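Local coordinates for DUF4875 domain-containing protein (Desulfovibrio piger, PDB 4LG3), which is of unknown function but belongs to the DUF4875 family, a group of uncharacterised proteins placed in the CamS-like clan, at residues Val29-Val34 against Ala58-Ala63; Asp47-Ser52 against Gly122-Glu127; Leu93-Tyr98 against Thr115-Pro120. All blocks are in the same frame, centred on the assembly; numbering follows the deposited sequence.

Overall arrangement
Contact 1 is wholly buried; contact 3 is mostly buried, but its Thr95-Gln117 face is partly exposed. Both reach one mixed sheet. Contact 1 packs helix 53-71 on strand 26-36 by methyl groups alone. Contact 3 joins strands 92-98 and 113-118 by backbone hydrogen bonds and, on that exposed face, side-chain ones. Val60 of contact 1 also touches Ala94 and Ala96 of contact 3; the two centres are about 10 Å apart. Contact 2 is only partly buried and lies farther from the centre of the chain. It ties the loop before helix 53-71 to the start of helix 125-137, almost entirely by polar groups. Leu93 of contact 3 reaches Ser48 and Leu123 there, and Leu33 of contact 1 reaches Ser48.

Contact 1: residues Val29-Val34 against Ala58-Ala63; sequences VRIVLV and ATVIAA
Ile31 and Leu33 meet Thr59, Val60 and Ala63 through methyl groups alone; no ring or other flat group takes part across the two segments. CD1 of Ile31 is the main probe. It lies 3.9 Å from CG2 of Thr59 and 4.0 Å from CB of Ala63, one helical turn further on. CG1 of Val60 is a looser neighbour, 4.3 Å from the same CD1. Ile31 CG1 sits between the backbone N and the carbonyl carbon (chi1 62°), and from there CD1 extends to the helix.

The Leu33 side chain leaves the strand without aiming at the helix, but its CD2 comes to 3.9 Å from Thr59 CG2. Thr59 CG2 therefore touches both strand residues. The Thr59 hydroxyl has other partners, Gln55 O one turn back and Gln8 N. Phe10 of strand 10-18 touches both Ile31 and Ala63.

Helix 53-71 lies on the connection between the parallel neighbours 26-36 and 75-81, a beta-alpha-beta crossover that also includes the short strand 42-44. The N-to-C directions of 29-34 and 58-63 differ by 133°. No hydrogen bond crosses between the two segments. Their direct attraction rests on the fit of buried methyls, and the polar end of Thr59 is satisfied outside it.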
loop_
_atom_site.group_PDB
_atom_site.type_symbol
_atom_site.label_atom_id
_atom_site.label_comp_id
_atom_site.label_asym_id
_atom_site.label_seq_id
_atom_site.Cartn_x
_atom_site.Cartn_y
_atom_site.Cartn_z
ATOM N N VAL A 29 -7.348 -5.753 -4.854
ATOM C CA VAL A 29 -7.653 -5.262 -3.512
ATOM C C VAL A 29 -6.579 -4.308 -3.012
ATOM O O VAL A 29 -5.382 -4.579 -3.139
ATOM C CB VAL A 29 -7.844 -6.461 -2.502
ATOM C CG1 VAL A 29 -8.297 -5.958 -1.133
ATOM C CG2 VAL A 29 -8.830 -7.501 -3.031
ATOM N N ARG A 30 -7.029 -3.221 -2.368
ATOM C CA ARG A 30 -6.181 -2.253 -1.653
ATOM C C ARG A 30 -6.433 -2.452 -0.186
ATOM O O ARG A 30 -7.591 -2.499 0.244
ATOM C CB ARG A 30 -6.462 -0.813 -2.062
ATOM C CG ARG A 30 -6.303 -0.534 -3.550
ATOM C CD ARG A 30 -6.168 0.958 -3.772
ATOM N NE ARG A 30 -4.798 1.422 -3.508
ATOM C CZ ARG A 30 -3.892 1.662 -4.450
ATOM N NH1 ARG A 30 -4.203 1.521 -5.731
ATOM N NH2 ARG A 30 -2.681 2.085 -4.120
ATOM N N ILE A 31 -5.359 -2.618 0.591
ATOM C CA ILE A 31 -5.469 -2.840 2.024
ATOM C C ILE A 31 -4.653 -1.786 2.754
ATOM O O ILE A 31 -3.809 -1.117 2.146
ATOM C CB ILE A 31 -5.069 -4.306 2.429
ATOM C CG1 ILE A 31 -3.611 -4.640 2.092
ATOM C CG2 ILE A 31 -6.078 -5.358 1.861
ATOM C CD1 ILE A 31 -3.016 -5.859 2.852
ATOM N N VAL A 32 -4.921 -1.623 4.059
ATOM C CA VAL A 32 -4.167 -0.739 4.962
ATOM C C VAL A 32 -3.901 -1.507 6.261
ATOM O O VAL A 32 -4.689 -2.395 6.622
ATOM C CB VAL A 32 -4.828 0.652 5.274
ATOM C CG1 VAL A 32 -4.871 1.558 4.049
ATOM C CG2 VAL A 32 -6.213 0.506 5.916
ATOM N N LEU A 33 -2.837 -1.107 6.991
ATOM C CA LEU A 33 -2.526 -1.657 8.297
ATOM C C LEU A 33 -3.422 -1.024 9.331
ATOM O O LEU A 33 -3.617 0.199 9.309
ATOM C CB LEU A 33 -1.063 -1.438 8.682
ATOM C CG LEU A 33 -0.002 -2.105 7.833
ATOM C CD1 LEU A 33 1.365 -1.797 8.394
ATOM C CD2 LEU A 33 -0.244 -3.626 7.687
ATOM N N VAL A 34 -3.960 -1.842 10.241
ATOM C CA VAL A 34 -4.833 -1.348 11.309
ATOM C C VAL A 34 -4.341 -1.786 12.684
ATOM O O VAL A 34 -3.513 -2.694 12.818
ATOM C CB VAL A 34 -6.324 -1.747 11.122
ATOM C CG1 VAL A 34 -6.891 -1.156 9.831
ATOM C CG2 VAL A 34 -6.518 -3.264 11.181
ATOM N N ALA A 58 4.645 -10.420 4.214
ATOM C CA ALA A 58 3.785 -11.454 4.804
ATOM C C ALA A 58 2.323 -11.018 4.841
ATOM O O ALA A 58 1.446 -11.864 4.700
ATOM C CB ALA A 58 4.251 -11.805 6.203
ATOM N N THR A 59 2.067 -9.699 4.993
ATOM C CA THR A 59 0.723 -9.124 5.051
ATOM C C THR A 59 0.030 -9.249 3.676
ATOM O O THR A 59 -1.116 -9.716 3.609
ATOM C CB THR A 59 0.804 -7.668 5.546
ATOM O OG1 THR A 59 1.438 -7.672 6.818
ATOM C CG2 THR A 59 -0.574 -6.997 5.694
ATOM N N VAL A 60 0.733 -8.868 2.593
ATOM C CA VAL A 60 0.176 -8.916 1.243
ATOM C C VAL A 60 0.068 -10.362 0.766
ATOM O O VAL A 60 -0.915 -10.689 0.097
ATOM C CB VAL A 60 0.870 -7.976 0.194
ATOM C CG1 VAL A 60 0.581 -6.496 0.514
ATOM C CG2 VAL A 60 2.374 -8.240 0.083
ATOM N N ILE A 61 1.031 -11.235 1.157
ATOM C CA ILE A 61 0.983 -12.663 0.838
ATOM C C ILE A 61 -0.283 -13.262 1.453
ATOM O O ILE A 61 -1.043 -13.882 0.727
ATOM C CB ILE A 61 2.282 -13.421 1.265
ATOM C CG1 ILE A 61 3.497 -12.949 0.399
ATOM C CG2 ILE A 61 2.117 -14.957 1.152
ATOM C CD1 ILE A 61 4.899 -13.231 1.034
ATOM N N ALA A 62 -0.532 -13.037 2.757
ATOM C CA ALA A 62 -1.691 -13.561 3.500
ATOM C C ALA A 62 -2.999 -13.013 2.967
ATOM O O ALA A 62 -3.962 -13.761 2.895
ATOM C CB ALA A 62 -1.569 -13.232 4.976
ATOM N N ALA A 63 -3.045 -11.715 2.586
ATOM C CA ALA A 63 -4.239 -11.112 2.022
ATOM C C ALA A 63 -4.543 -11.750 0.656
ATOM O O ALA A 63 -5.691 -12.123 0.413
ATOM C CB ALA A 63 -4.053 -9.613 1.899
#

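Contact 2: residues Asp47-Ser52 against Gly122-Glu127; sequences DSSTVS and GLTAQE
Ser48 and Leu123 grip each other twice. Ser48 N donates to Leu123 O at 2.8 Å, and Leu123 N donates to Ser48 OG at 3.0 Å. Beside them the Asp47 carboxylate reaches the start of helix 125-137: Ala125 N donates to Asp47 OD2 at 3.1 Å. The donor stands above the carboxylate plane, 70° out of it. Asp47 CG lies anti to the backbone N (chi1 -163°), which carries the carboxylate across to the other segment. Next to this bond, Ser49 CB packs on Thr124 CG2 at 3.6 Å. Gly122 packs against the turn, its CA 3.0 Å from Ser48 O, and its N makes a weak hydrogen bond to Val51 O.

Two local motifs set these groups in place. Asp47 OD1 accepts from Ser49 N at 3.0 Å, an Asx turn that holds the carboxylate by its second oxygen. On the other side, Thr124 is the N-cap of helix 125-137 and forms a capping box with Glu127. Glu127 N donates to Thr124 OG1 at 3.1 Å, while Thr124 N donates to Glu127 OE1 at 2.9 Å. The helix start probably favours a negative charge on Asp47, although the Glu127 carboxylate nearby may partly oppose it.

Further out, a type I turn from Ser48 to Val51 is closed by Val51 N to Ser48 O. Ser52 then N-caps helix 53-71, and its own N bonds to Gln55 OE1. Arg121 forms a salt bridge to Glu127 OE1.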
loop_
_atom_site.group_PDB
_atom_site.type_symbol
_atom_site.label_atom_id
_atom_site.label_comp_id
_atom_site.label_asym_id
_atom_site.label_seq_id
_atom_site.Cartn_x
_atom_site.Cartn_y
_atom_site.Cartn_z
ATOM N N ASP A 47 1.636 4.363 13.556
ATOM C CA ASP A 47 3.056 4.339 13.215
ATOM C C ASP A 47 3.464 2.925 12.800
ATOM O O ASP A 47 3.338 2.010 13.592
ATOM C CB ASP A 47 3.895 4.834 14.420
ATOM C CG ASP A 47 5.336 5.247 14.123
ATOM O OD1 ASP A 47 6.087 4.422 13.558
ATOM O OD2 ASP A 47 5.729 6.375 14.516
ATOM N N SER A 48 3.938 2.747 11.569
ATOM C CA SER A 48 4.392 1.441 11.066
ATOM C C SER A 48 5.939 1.419 10.813
ATOM O O SER A 48 6.451 0.479 10.190
ATOM C CB SER A 48 3.629 1.050 9.794
ATOM O OG SER A 48 3.585 2.069 8.809
ATOM N N SER A 49 6.687 2.391 11.368
ATOM C CA SER A 49 8.138 2.467 11.116
ATOM C C SER A 49 8.934 1.300 11.731
ATOM O O SER A 49 10.082 1.058 11.314
ATOM C CB SER A 49 8.713 3.799 11.575
ATOM O OG SER A 49 8.416 4.003 12.943
ATOM N N THR A 50 8.308 0.548 12.660
ATOM C CA THR A 50 8.925 -0.622 13.307
ATOM C C THR A 50 8.477 -1.931 12.645
ATOM O O THR A 50 8.929 -2.992 13.053
ATOM C CB THR A 50 8.625 -0.649 14.796
ATOM O OG1 THR A 50 7.203 -0.673 14.978
ATOM C CG2 THR A 50 9.262 0.512 15.527
ATOM N N VAL A 51 7.610 -1.849 11.624
ATOM C CA VAL A 51 7.143 -2.993 10.844
ATOM C C VAL A 51 8.240 -3.299 9.803
ATOM O O VAL A 51 8.622 -2.415 9.038
ATOM C CB VAL A 51 5.743 -2.762 10.199
ATOM C CG1 VAL A 51 5.271 -3.998 9.455
ATOM C CG2 VAL A 51 4.716 -2.368 11.255
ATOM N N SER A 52 8.798 -4.527 9.842
ATOM C CA SER A 52 9.841 -4.945 8.912
ATOM C C SER A 52 9.299 -5.164 7.482
ATOM O O SER A 52 8.089 -5.299 7.273
ATOM C CB SER A 52 10.506 -6.217 9.406
ATOM O OG SER A 52 9.590 -7.294 9.384
ATOM N N GLY A 122 7.810 0.524 7.396
ATOM C CA GLY A 122 6.597 1.332 7.310
ATOM C C GLY A 122 6.918 2.783 7.629
ATOM O O GLY A 122 8.091 3.154 7.705
ATOM N N LEU A 123 5.908 3.622 7.860
ATOM C CA LEU A 123 6.171 5.052 8.079
ATOM C C LEU A 123 5.887 5.513 9.504
ATOM O O LEU A 123 5.076 4.917 10.213
ATOM C CB LEU A 123 5.348 5.917 7.080
ATOM C CG LEU A 123 5.345 5.523 5.563
ATOM C CD1 LEU A 123 4.643 6.570 4.740
ATOM C CD2 LEU A 123 6.765 5.329 4.999
ATOM N N THR A 124 6.563 6.593 9.921
ATOM C CA THR A 124 6.380 7.190 11.249
ATOM C C THR A 124 5.075 7.977 11.257
ATOM O O THR A 124 4.577 8.359 10.194
ATOM C CB THR A 124 7.571 8.102 11.633
ATOM O OG1 THR A 124 7.609 9.230 10.766
ATOM C CG2 THR A 124 8.902 7.398 11.592
ATOM N N ALA A 125 4.551 8.276 12.442
ATOM C CA ALA A 125 3.339 9.096 12.580
ATOM C C ALA A 125 3.525 10.443 11.872
ATOM O O ALA A 125 2.597 10.924 11.223
ATOM C CB ALA A 125 3.019 9.314 14.049
ATOM N N GLN A 126 4.745 11.028 11.973
ATOM C CA GLN A 126 5.068 12.310 11.338
ATOM C C GLN A 126 5.059 12.196 9.810
ATOM O O GLN A 126 4.513 13.070 9.140
ATOM C CB GLN A 126 6.406 12.840 11.823
ATOM C CG GLN A 126 6.516 14.334 11.624
ATOM C CD GLN A 126 7.913 14.819 11.778
ATOM O OE1 GLN A 126 8.811 14.451 11.016
ATOM N NE2 GLN A 126 8.106 15.704 12.729
ATOM N N GLU A 127 5.634 11.103 9.274
ATOM C CA GLU A 127 5.662 10.829 7.830
ATOM C C GLU A 127 4.233 10.667 7.287
ATOM O O GLU A 127 3.911 11.194 6.222
ATOM C CB GLU A 127 6.507 9.591 7.531
ATOM C CG GLU A 127 8.007 9.869 7.518
ATOM C CD GLU A 127 8.913 8.648 7.543
ATOM O OE1 GLU A 127 8.464 7.557 7.964
ATOM O OE2 GLU A 127 10.106 8.803 7.208
#

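Contact 3: residues Leu93-Tyr98 against Thr115-Pro120. With SO4 (sulfate ion), chain D.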
loop_
_atom_site.group_PDB
_atom_site.type_symbol
_atom_site.label_atom_id
_atom_site.label_comp_id
_atom_site.label_asym_id
_atom_site.label_seq_id
_atom_site.Cartn_x
_atom_site.Cartn_y
_atom_site.Cartn_z
ATOM N N LEU A 93 3.291 0.571 0.351
ATOM C CA LEU A 93 4.204 -0.083 1.281
ATOM C C LEU A 93 4.583 -1.501 0.790
ATOM O O LEU A 93 5.672 -1.977 1.086
ATOM C CB LEU A 93 3.588 -0.167 2.683
ATOM C CG LEU A 93 3.363 1.134 3.450
ATOM C CD1 LEU A 93 2.955 0.838 4.876
ATOM C CD2 LEU A 93 4.614 2.064 3.412
ATOM N N ALA A 94 3.692 -2.168 0.040
ATOM C CA ALA A 94 3.914 -3.529 -0.439
ATOM C C ALA A 94 2.897 -3.903 -1.481
ATOM O O ALA A 94 1.770 -3.397 -1.447
ATOM C CB ALA A 94 3.823 -4.528 0.739
ATOM N N THR A 95 3.266 -4.849 -2.366
ATOM C CA THR A 95 2.413 -5.410 -3.422
ATOM C C THR A 95 2.706 -6.886 -3.620
ATOM O O THR A 95 3.839 -7.324 -3.408
ATOM C CB THR A 95 2.589 -4.694 -4.806
ATOM O OG1 THR A 95 3.910 -4.910 -5.310
ATOM C CG2 THR A 95 2.260 -3.233 -4.792
ATOM N N ALA A 96 1.706 -7.626 -4.142
ATOM C CA ALA A 96 1.813 -9.038 -4.496
ATOM C C ALA A 96 0.654 -9.455 -5.380
ATOM O O ALA A 96 -0.499 -9.103 -5.112
ATOM C CB ALA A 96 1.856 -9.916 -3.236
ATOM N N THR A 97 0.966 -10.211 -6.439
ATOM C CA THR A 97 -0.013 -10.807 -7.328
ATOM C C THR A 97 0.150 -12.344 -7.198
ATOM O O THR A 97 1.248 -12.875 -7.274
ATOM C CB THR A 97 0.094 -10.246 -8.748
ATOM O OG1 THR A 97 -0.154 -8.817 -8.712
ATOM C CG2 THR A 97 -0.892 -10.915 -9.701
ATOM N N TYR A 98 -0.960 -13.017 -6.970
ATOM C CA TYR A 98 -1.084 -14.447 -6.746
ATOM C C TYR A 98 -2.028 -15.104 -7.748
ATOM O O TYR A 98 -3.184 -14.683 -7.876
ATOM C CB TYR A 98 -1.613 -14.661 -5.322
ATOM C CG TYR A 98 -1.778 -16.103 -4.874
ATOM C CD1 TYR A 98 -0.833 -17.077 -5.208
ATOM C CD2 TYR A 98 -2.824 -16.471 -4.027
ATOM C CE1 TYR A 98 -0.943 -18.384 -4.737
ATOM C CE2 TYR A 98 -2.945 -17.778 -3.551
ATOM C CZ TYR A 98 -2.010 -18.736 -3.925
ATOM O OH TYR A 98 -2.102 -20.024 -3.465
ATOM N N THR A 115 5.151 -9.493 -9.060
ATOM C CA THR A 115 5.016 -8.087 -8.660
ATOM C C THR A 115 5.177 -8.011 -7.156
ATOM O O THR A 115 4.353 -7.417 -6.437
ATOM C CB THR A 115 3.677 -7.485 -9.191
ATOM O OG1 THR A 115 3.431 -7.952 -10.517
ATOM C CG2 THR A 115 3.678 -5.956 -9.194
ATOM N N LEU A 116 6.246 -8.660 -6.675
ATOM C CA LEU A 116 6.539 -8.747 -5.257
ATOM C C LEU A 116 7.334 -7.545 -4.843
ATOM O O LEU A 116 8.455 -7.386 -5.292
ATOM C CB LEU A 116 7.281 -10.054 -4.955
ATOM C CG LEU A 116 6.577 -11.348 -5.390
ATOM C CD1 LEU A 116 7.468 -12.581 -5.121
ATOM C CD2 LEU A 116 5.173 -11.471 -4.762
ATOM N N GLN A 117 6.717 -6.639 -4.086
ATOM C CA GLN A 117 7.380 -5.424 -3.622
ATOM C C GLN A 117 7.074 -5.159 -2.189
ATOM O O GLN A 117 6.001 -5.506 -1.724
ATOM C CB GLN A 117 6.995 -4.172 -4.439
ATOM C CG GLN A 117 7.311 -4.235 -5.912
ATOM C CD GLN A 117 6.826 -2.984 -6.587
ATOM O OE1 GLN A 117 7.616 -2.120 -6.976
ATOM N NE2 GLN A 117 5.504 -2.854 -6.743
ATOM N N ALA A 118 8.022 -4.571 -1.479
ATOM C CA ALA A 118 7.857 -4.154 -0.092
ATOM C C ALA A 118 8.884 -3.084 0.221
ATOM O O ALA A 118 10.011 -3.149 -0.278
ATOM C CB ALA A 118 7.985 -5.336 0.866
ATOM N N THR A 119 8.478 -2.068 0.984
ATOM C CA THR A 119 9.376 -0.991 1.407
ATOM C C THR A 119 10.282 -1.559 2.529
ATOM O O THR A 119 9.861 -2.487 3.230
ATOM C CB THR A 119 8.570 0.242 1.865
ATOM O OG1 THR A 119 7.592 -0.161 2.814
ATOM C CG2 THR A 119 7.916 0.991 0.733
ATOM N N PRO A 120 11.496 -1.016 2.773
ATOM C CA PRO A 120 12.338 -1.592 3.859
ATOM C C PRO A 120 11.725 -1.466 5.261
ATOM O O PRO A 120 12.154 -2.165 6.169
ATOM C CB PRO A 120 13.658 -0.825 3.752
ATOM C CG PRO A 120 13.373 0.374 2.905
ATOM C CD PRO A 120 12.200 0.055 2.032
HETATM S S SO4 D . 1.463 -21.612 -3.185
HETATM O O1 SO4 D . 1.194 -22.284 -1.906
HETATM O O2 SO4 D . 0.186 -21.376 -3.862
HETATM O O3 SO4 D . 2.196 -20.354 -2.932
HETATM O O4 SO4 D . 2.292 -22.477 -4.027
#
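Thr95 and Gln117 run alongside each other on the same face of the sheet, from neighbouring strands. Gln117 is stretched out past CG, which carries its amide to the threonine hydroxyl. Gln117 NE2 donates to Thr95 OG1 at 3.0 Å, nearly straight (165°) and with OG1 close to the amide plane. Thr95 OG1 in turn donates to Thr115 O at 2.8 Å, approaching from above the carbonyl plane. With chi1 at 65° the hydroxyl of Thr95 is tucked over its own backbone, within range of both partners. One hydroxyl thus serves as acceptor and donor, which restrains its rotation.

The same two residues form a hydrogen-bonded antiparallel pair. Thr95 N donates to Gln117 O at 2.9 Å and Gln117 N to Thr95 O at 3.0 Å.

The opposite face carries Ala94 and Ala118, a non-hydrogen-bonded pair with their CB atoms 4.2 Å apart. Along the strand, Leu116 CD2 comes back to Ala96 CB at 4.0 Å. Helix 53-71 lies over the face of Ala94 and Ala118.

At one end, Leu93 O accepts from Thr119 N at 2.8 Å. The Leu93 and Thr119 side chains cross there, and the Thr119 hydroxyl bonds to Arg121 O. At the other end, Tyr98 OH donates to O2 of a sulfate ion at 2.7 Å, with O2 at the ring edge. Trp113 stacks on Tyr98 and its NE1 also bonds the sulfate, which probably comes from the crystallisation liquor.

Leu93 and Ala94 both face Leu80, a classic beta bulge on the other edge of the strand. The whole is an antiparallel beta pairing of consecutive strands within the mixed sheet, with a helix packed on one face.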